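Local coordinates for protein putative D-tyrosyl-tRNA(Tyr) deacylase 2 (PDB 1TC5) that probably hydrolyses D-tyrosyl-tRNA(Tyr) to D-tyrosine and free tRNA, as a homodimeric, highly divergent member of the DTD family, at residues A[23-35]-A[168-181]. Residues are numbered along the deposited sequence; the frame is centred on the assembly and turned at random.
Sequences LLVNNVDKYVRAG and RVISGTFGNRQGLR
Arg181 tilts its guanidinium over one face of the Tyr31 ring, NH2 touching toward the rim and CZ 4.3 Å from the ring centroid, a cation-pi contact; Leu24 CD1 rests on the opposite face, toward the rim. The amides of Asn27 and Asn176 stack with their planes 27° apart. In the plane of its own amide, Asn27 OD1 uses a lone pair to accept Arg177 N at 2.9 Å. At the edge of the Arg177 guanidinium sits a water that also donates to Val28 O, while NH1 bonds Glu185 O of the second subunit. Leu24 N donates almost straight (177°) to Gly179 O at 2.8 Å, where glycine leaves room for the leucine CD2. Thr173 OG1, carried to a lone pair of Val25 O by chi1 of -60°, also bonds Asn147. Leu23 CD2 presses on Gly172 CA at 3.4 Å; a side chain there would hit Gln178 OE1. With Val32 CG2 on Ile170 CG2, this joins the three-stranded sheet to edge strand 169-171 of the mixed sheet. The Leu24-Gly179 bond and Leu23-Leu180 bridge join strand 180-184, whose sheet continues into the second subunit, while Asn27 and Thr173 tie the hairpin loop to the turn and the residue after it.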
loop_
_atom_site.group_PDB
_atom_site.type_symbol
_atom_site.label_atom_id
_atom_site.label_comp_id
_atom_site.label_asym_id
_atom_site.label_seq_id
_atom_site.Cartn_x
_atom_site.Cartn_y
_atom_site.Cartn_z
ATOM N N LEU A 23 -7.190 -12.140 -1.484
ATOM C CA LEU A 23 -6.621 -12.144 -0.150
ATOM C C LEU A 23 -6.651 -13.566 0.439
ATOM O O LEU A 23 -7.676 -14.199 0.495
ATOM C CB LEU A 23 -7.360 -11.136 0.754
ATOM C CG LEU A 23 -6.839 -10.984 2.193
ATOM C CD1 LEU A 23 -5.436 -10.470 2.206
ATOM C CD2 LEU A 23 -7.748 -10.069 3.026
ATOM N N LEU A 24 -5.495 -14.032 0.880
ATOM C CA LEU A 24 -5.329 -15.329 1.501
ATOM C C LEU A 24 -5.896 -15.301 2.919
ATOM O O LEU A 24 -5.519 -14.454 3.743
ATOM C CB LEU A 24 -3.851 -15.681 1.538
ATOM C CG LEU A 24 -3.441 -17.064 2.034
ATOM C CD1 LEU A 24 -3.747 -18.137 0.980
ATOM C CD2 LEU A 24 -1.979 -17.050 2.376
ATOM N N VAL A 25 -6.801 -16.241 3.203
ATOM C CA VAL A 25 -7.524 -16.245 4.478
ATOM C C VAL A 25 -7.221 -17.426 5.412
ATOM O O VAL A 25 -7.594 -17.368 6.572
ATOM C CB VAL A 25 -9.050 -16.161 4.262
ATOM C CG1 VAL A 25 -9.407 -14.807 3.633
ATOM C CG2 VAL A 25 -9.554 -17.329 3.415
ATOM N N ASN A 26 -6.567 -18.480 4.925
ATOM C CA ASN A 26 -6.257 -19.655 5.766
ATOM C C ASN A 26 -4.750 -19.966 5.942
ATOM O O ASN A 26 -4.370 -21.051 6.359
ATOM C CB ASN A 26 -7.011 -20.908 5.272
ATOM C CG ASN A 26 -6.482 -21.441 3.953
ATOM O OD1 ASN A 26 -5.663 -20.814 3.317
ATOM N ND2 ASN A 26 -6.972 -22.608 3.532
ATOM N N ASN A 27 -3.899 -19.023 5.588
ATOM C CA ASN A 27 -2.432 -19.185 5.664
ATOM C C ASN A 27 -1.846 -20.204 4.660
ATOM O O ASN A 27 -0.645 -20.447 4.656
ATOM C CB ASN A 27 -1.949 -19.533 7.087
ATOM C CG ASN A 27 -1.847 -18.331 7.965
ATOM O OD1 ASN A 27 -1.776 -17.194 7.483
ATOM N ND2 ASN A 27 -1.804 -18.563 9.262
ATOM N N VAL A 28 -2.687 -20.763 3.794
ATOM C CA VAL A 28 -2.241 -21.825 2.903
ATOM C C VAL A 28 -2.549 -21.469 1.456
ATOM O O VAL A 28 -1.686 -20.922 0.768
ATOM C CB VAL A 28 -2.801 -23.204 3.321
ATOM C CG1 VAL A 28 -2.275 -24.303 2.391
ATOM C CG2 VAL A 28 -2.428 -23.509 4.773
ATOM N N ASP A 29 -3.764 -21.734 0.992
ATOM C CA ASP A 29 -4.077 -21.514 -0.428
ATOM C C ASP A 29 -5.520 -21.097 -0.746
ATOM O O ASP A 29 -5.902 -21.067 -1.897
ATOM C CB ASP A 29 -3.613 -22.710 -1.281
ATOM C CG ASP A 29 -4.463 -23.944 -1.089
ATOM O OD1 ASP A 29 -4.992 -24.167 0.021
ATOM O OD2 ASP A 29 -4.635 -24.764 -2.002
ATOM N N LYS A 30 -6.305 -20.746 0.261
ATOM C CA LYS A 30 -7.665 -20.281 0.043
ATOM C C LYS A 30 -7.636 -18.734 -0.044
ATOM O O LYS A 30 -7.236 -18.055 0.899
ATOM C CB LYS A 30 -8.604 -20.797 1.148
ATOM C CG LYS A 30 -10.091 -20.498 0.897
ATOM C CD LYS A 30 -10.979 -21.050 2.039
ATOM C CE LYS A 30 -12.480 -21.022 1.709
ATOM N NZ LYS A 30 -13.088 -19.669 1.850
ATOM N N TYR A 31 -8.030 -18.211 -1.203
ATOM C CA TYR A 31 -8.144 -16.783 -1.439
ATOM C C TYR A 31 -9.594 -16.380 -1.606
ATOM O O TYR A 31 -10.368 -17.073 -2.266
ATOM C CB TYR A 31 -7.383 -16.390 -2.694
ATOM C CG TYR A 31 -5.898 -16.576 -2.589
ATOM C CD1 TYR A 31 -5.310 -17.820 -2.836
ATOM C CD2 TYR A 31 -5.069 -15.500 -2.266
ATOM C CE1 TYR A 31 -3.932 -18.000 -2.739
ATOM C CE2 TYR A 31 -3.700 -15.660 -2.166
ATOM C CZ TYR A 31 -3.132 -16.922 -2.403
ATOM O OH TYR A 31 -1.768 -17.075 -2.310
ATOM N N VAL A 32 -9.944 -15.238 -1.012
ATOM C CA VAL A 32 -11.237 -14.597 -1.228
ATOM C C VAL A 32 -11.031 -13.366 -2.120
ATOM O O VAL A 32 -9.964 -12.696 -2.088
ATOM C CB VAL A 32 -11.914 -14.214 0.104
ATOM C CG1 VAL A 32 -12.207 -15.452 0.901
ATOM C CG2 VAL A 32 -11.039 -13.277 0.945
ATOM N N ARG A 33 -12.054 -13.060 -2.905
ATOM C CA ARG A 33 -11.927 -12.107 -3.978
ATOM C C ARG A 33 -12.772 -10.863 -3.789
ATOM O O ARG A 33 -13.897 -10.912 -3.241
ATOM C CB ARG A 33 -12.326 -12.787 -5.278
ATOM C CG ARG A 33 -11.374 -13.903 -5.678
ATOM C CD ARG A 33 -11.560 -14.303 -7.117
ATOM N NE ARG A 33 -11.216 -13.182 -7.989
ATOM C CZ ARG A 33 -11.298 -13.190 -9.309
ATOM N NH1 ARG A 33 -11.710 -14.274 -9.951
ATOM N NH2 ARG A 33 -10.945 -12.113 -9.992
ATOM N N ALA A 34 -12.220 -9.755 -4.274
ATOM C CA ALA A 34 -12.967 -8.520 -4.462
ATOM C C ALA A 34 -12.747 -7.949 -5.858
ATOM O O ALA A 34 -11.684 -8.129 -6.463
ATOM C CB ALA A 34 -12.553 -7.483 -3.411
ATOM N N GLY A 35 -13.763 -7.241 -6.356
ATOM C CA GLY A 35 -13.625 -6.474 -7.586
ATOM C C GLY A 35 -13.293 -5.020 -7.307
ATOM O O GLY A 35 -12.587 -4.693 -6.347
ATOM N N ARG A 168 -19.338 -5.867 -1.925
ATOM C CA ARG A 168 -18.684 -6.769 -0.966
ATOM C C ARG A 168 -17.941 -6.018 0.105
ATOM O O ARG A 168 -17.497 -4.894 -0.106
ATOM C CB ARG A 168 -17.744 -7.737 -1.682
ATOM C CG ARG A 168 -18.517 -8.672 -2.572
ATOM C CD ARG A 168 -17.708 -9.749 -3.220
ATOM N NE ARG A 168 -17.215 -9.267 -4.487
ATOM C CZ ARG A 168 -17.662 -9.608 -5.683
ATOM N NH1 ARG A 168 -18.588 -10.546 -5.880
ATOM N NH2 ARG A 168 -17.131 -8.997 -6.723
ATOM N N VAL A 169 -17.851 -6.631 1.279
ATOM C CA VAL A 169 -16.946 -6.182 2.329
ATOM C C VAL A 169 -16.163 -7.445 2.726
ATOM O O VAL A 169 -16.653 -8.289 3.496
ATOM C CB VAL A 169 -17.706 -5.561 3.538
ATOM C CG1 VAL A 169 -16.744 -5.243 4.658
ATOM C CG2 VAL A 169 -18.466 -4.331 3.131
ATOM N N ILE A 170 -14.980 -7.575 2.125
ATOM C CA ILE A 170 -14.081 -8.687 2.338
ATOM C C ILE A 170 -13.057 -8.236 3.352
ATOM O O ILE A 170 -12.614 -7.106 3.302
ATOM C CB ILE A 170 -13.369 -9.109 1.018
ATOM C CG1 ILE A 170 -14.370 -9.331 -0.122
ATOM C CG2 ILE A 170 -12.532 -10.352 1.252
ATOM C CD1 ILE A 170 -15.511 -10.334 0.181
ATOM N N SER A 171 -12.707 -9.122 4.279
ATOM C CA SER A 171 -11.750 -8.802 5.328
ATOM C C SER A 171 -10.819 -9.978 5.642
ATOM O O SER A 171 -11.216 -11.155 5.623
ATOM C CB SER A 171 -12.492 -8.326 6.587
ATOM O OG SER A 171 -13.500 -9.246 6.957
ATOM N N GLY A 172 -9.569 -9.644 5.937
ATOM C CA GLY A 172 -8.577 -10.622 6.315
ATOM C C GLY A 172 -8.873 -11.289 7.635
ATOM O O GLY A 172 -9.620 -10.780 8.468
ATOM N N THR A 173 -8.322 -12.480 7.796
ATOM C CA THR A 173 -8.393 -13.212 9.056
ATOM C C THR A 173 -7.361 -12.585 9.966
ATOM O O THR A 173 -6.169 -12.562 9.616
ATOM C CB THR A 173 -8.077 -14.694 8.767
ATOM O OG1 THR A 173 -9.048 -15.206 7.835
ATOM C CG2 THR A 173 -8.238 -15.579 10.021
ATOM N N PHE A 174 -7.812 -12.026 11.087
ATOM C CA PHE A 174 -6.921 -11.376 12.023
ATOM C C PHE A 174 -5.853 -12.342 12.526
ATOM O O PHE A 174 -6.165 -13.476 12.907
ATOM C CB PHE A 174 -7.690 -10.855 13.237
ATOM C CG PHE A 174 -6.889 -9.885 14.070
ATOM C CD1 PHE A 174 -6.652 -8.603 13.604
ATOM C CD2 PHE A 174 -6.333 -10.272 15.279
ATOM C CE1 PHE A 174 -5.908 -7.697 14.344
ATOM C CE2 PHE A 174 -5.573 -9.377 16.025
ATOM C CZ PHE A 174 -5.368 -8.086 15.559
ATOM N N GLY A 175 -4.604 -11.882 12.545
ATOM C CA GLY A 175 -3.486 -12.667 13.058
ATOM C C GLY A 175 -2.894 -13.586 12.004
ATOM O O GLY A 175 -1.871 -14.192 12.257
ATOM N N ASN A 176 -3.530 -13.707 10.830
ATOM C CA ASN A 176 -2.978 -14.526 9.749
ATOM C C ASN A 176 -1.983 -13.734 8.902
ATOM O O ASN A 176 -1.898 -12.513 8.980
ATOM C CB ASN A 176 -4.085 -15.128 8.835
ATOM C CG ASN A 176 -4.663 -16.432 9.375
ATOM O OD1 ASN A 176 -4.523 -16.740 10.559
ATOM N ND2 ASN A 176 -5.333 -17.200 8.508
ATOM N N ARG A 177 -1.216 -14.466 8.101
ATOM C CA ARG A 177 -0.356 -13.893 7.068
ATOM C C ARG A 177 -1.245 -13.471 5.902
ATOM O O ARG A 177 -2.008 -14.274 5.388
ATOM C CB ARG A 177 0.670 -14.934 6.616
ATOM C CG ARG A 177 1.599 -14.498 5.484
ATOM C CD ARG A 177 2.791 -15.443 5.273
ATOM N NE ARG A 177 2.350 -16.788 4.893
ATOM C CZ ARG A 177 1.829 -17.129 3.707
ATOM N NH1 ARG A 177 1.706 -16.247 2.719
ATOM N NH2 ARG A 177 1.447 -18.376 3.494
ATOM N N GLN A 178 -1.130 -12.213 5.496
ATOM C CA GLN A 178 -2.065 -11.595 4.541
ATOM C C GLN A 178 -1.510 -11.681 3.102
ATOM O O GLN A 178 -1.181 -10.662 2.444
ATOM C CB GLN A 178 -2.342 -10.147 4.953
ATOM C CG GLN A 178 -2.791 -9.956 6.409
ATOM C CD GLN A 178 -4.114 -10.637 6.708
ATOM O OE1 GLN A 178 -5.069 -10.556 5.915
ATOM N NE2 GLN A 178 -4.168 -11.335 7.836
ATOM N N GLY A 179 -1.390 -12.917 2.619
ATOM C CA GLY A 179 -1.043 -13.150 1.229
ATOM C C GLY A 179 -1.992 -12.384 0.309
ATOM O O GLY A 179 -3.201 -12.400 0.494
ATOM N N LEU A 180 -1.436 -11.732 -0.700
ATOM C CA LEU A 180 -2.172 -10.748 -1.483
ATOM C C LEU A 180 -1.818 -10.791 -2.969
ATOM O O LEU A 180 -0.645 -10.881 -3.337
ATOM C CB LEU A 180 -1.872 -9.337 -0.944
ATOM C CG LEU A 180 -2.573 -8.171 -1.656
ATOM C CD1 LEU A 180 -4.091 -8.221 -1.466
ATOM C CD2 LEU A 180 -2.016 -6.840 -1.167
ATOM N N ARG A 181 -2.846 -10.710 -3.812
ATOM C CA ARG A 181 -2.678 -10.305 -5.200
ATOM C C ARG A 181 -3.585 -9.098 -5.435
ATOM O O ARG A 181 -4.779 -9.136 -5.138
ATOM C CB ARG A 181 -3.021 -11.457 -6.157
ATOM C CG ARG A 181 -2.288 -12.780 -5.853
ATOM C CD ARG A 181 -2.459 -13.868 -6.927
ATOM N NE ARG A 181 -2.709 -15.199 -6.351
ATOM C CZ ARG A 181 -3.747 -15.993 -6.645
ATOM N NH1 ARG A 181 -4.680 -15.632 -7.524
ATOM N NH2 ARG A 181 -3.848 -17.176 -6.055
HETATM O O HOH W 1 -6.377 -13.069 5.685
HETATM O O HOH W 2 -3.869 -16.023 5.530
HETATM O O HOH W 3 -0.813 -16.805 11.225
HETATM O O HOH W 4 0.802 -19.564 1.100
#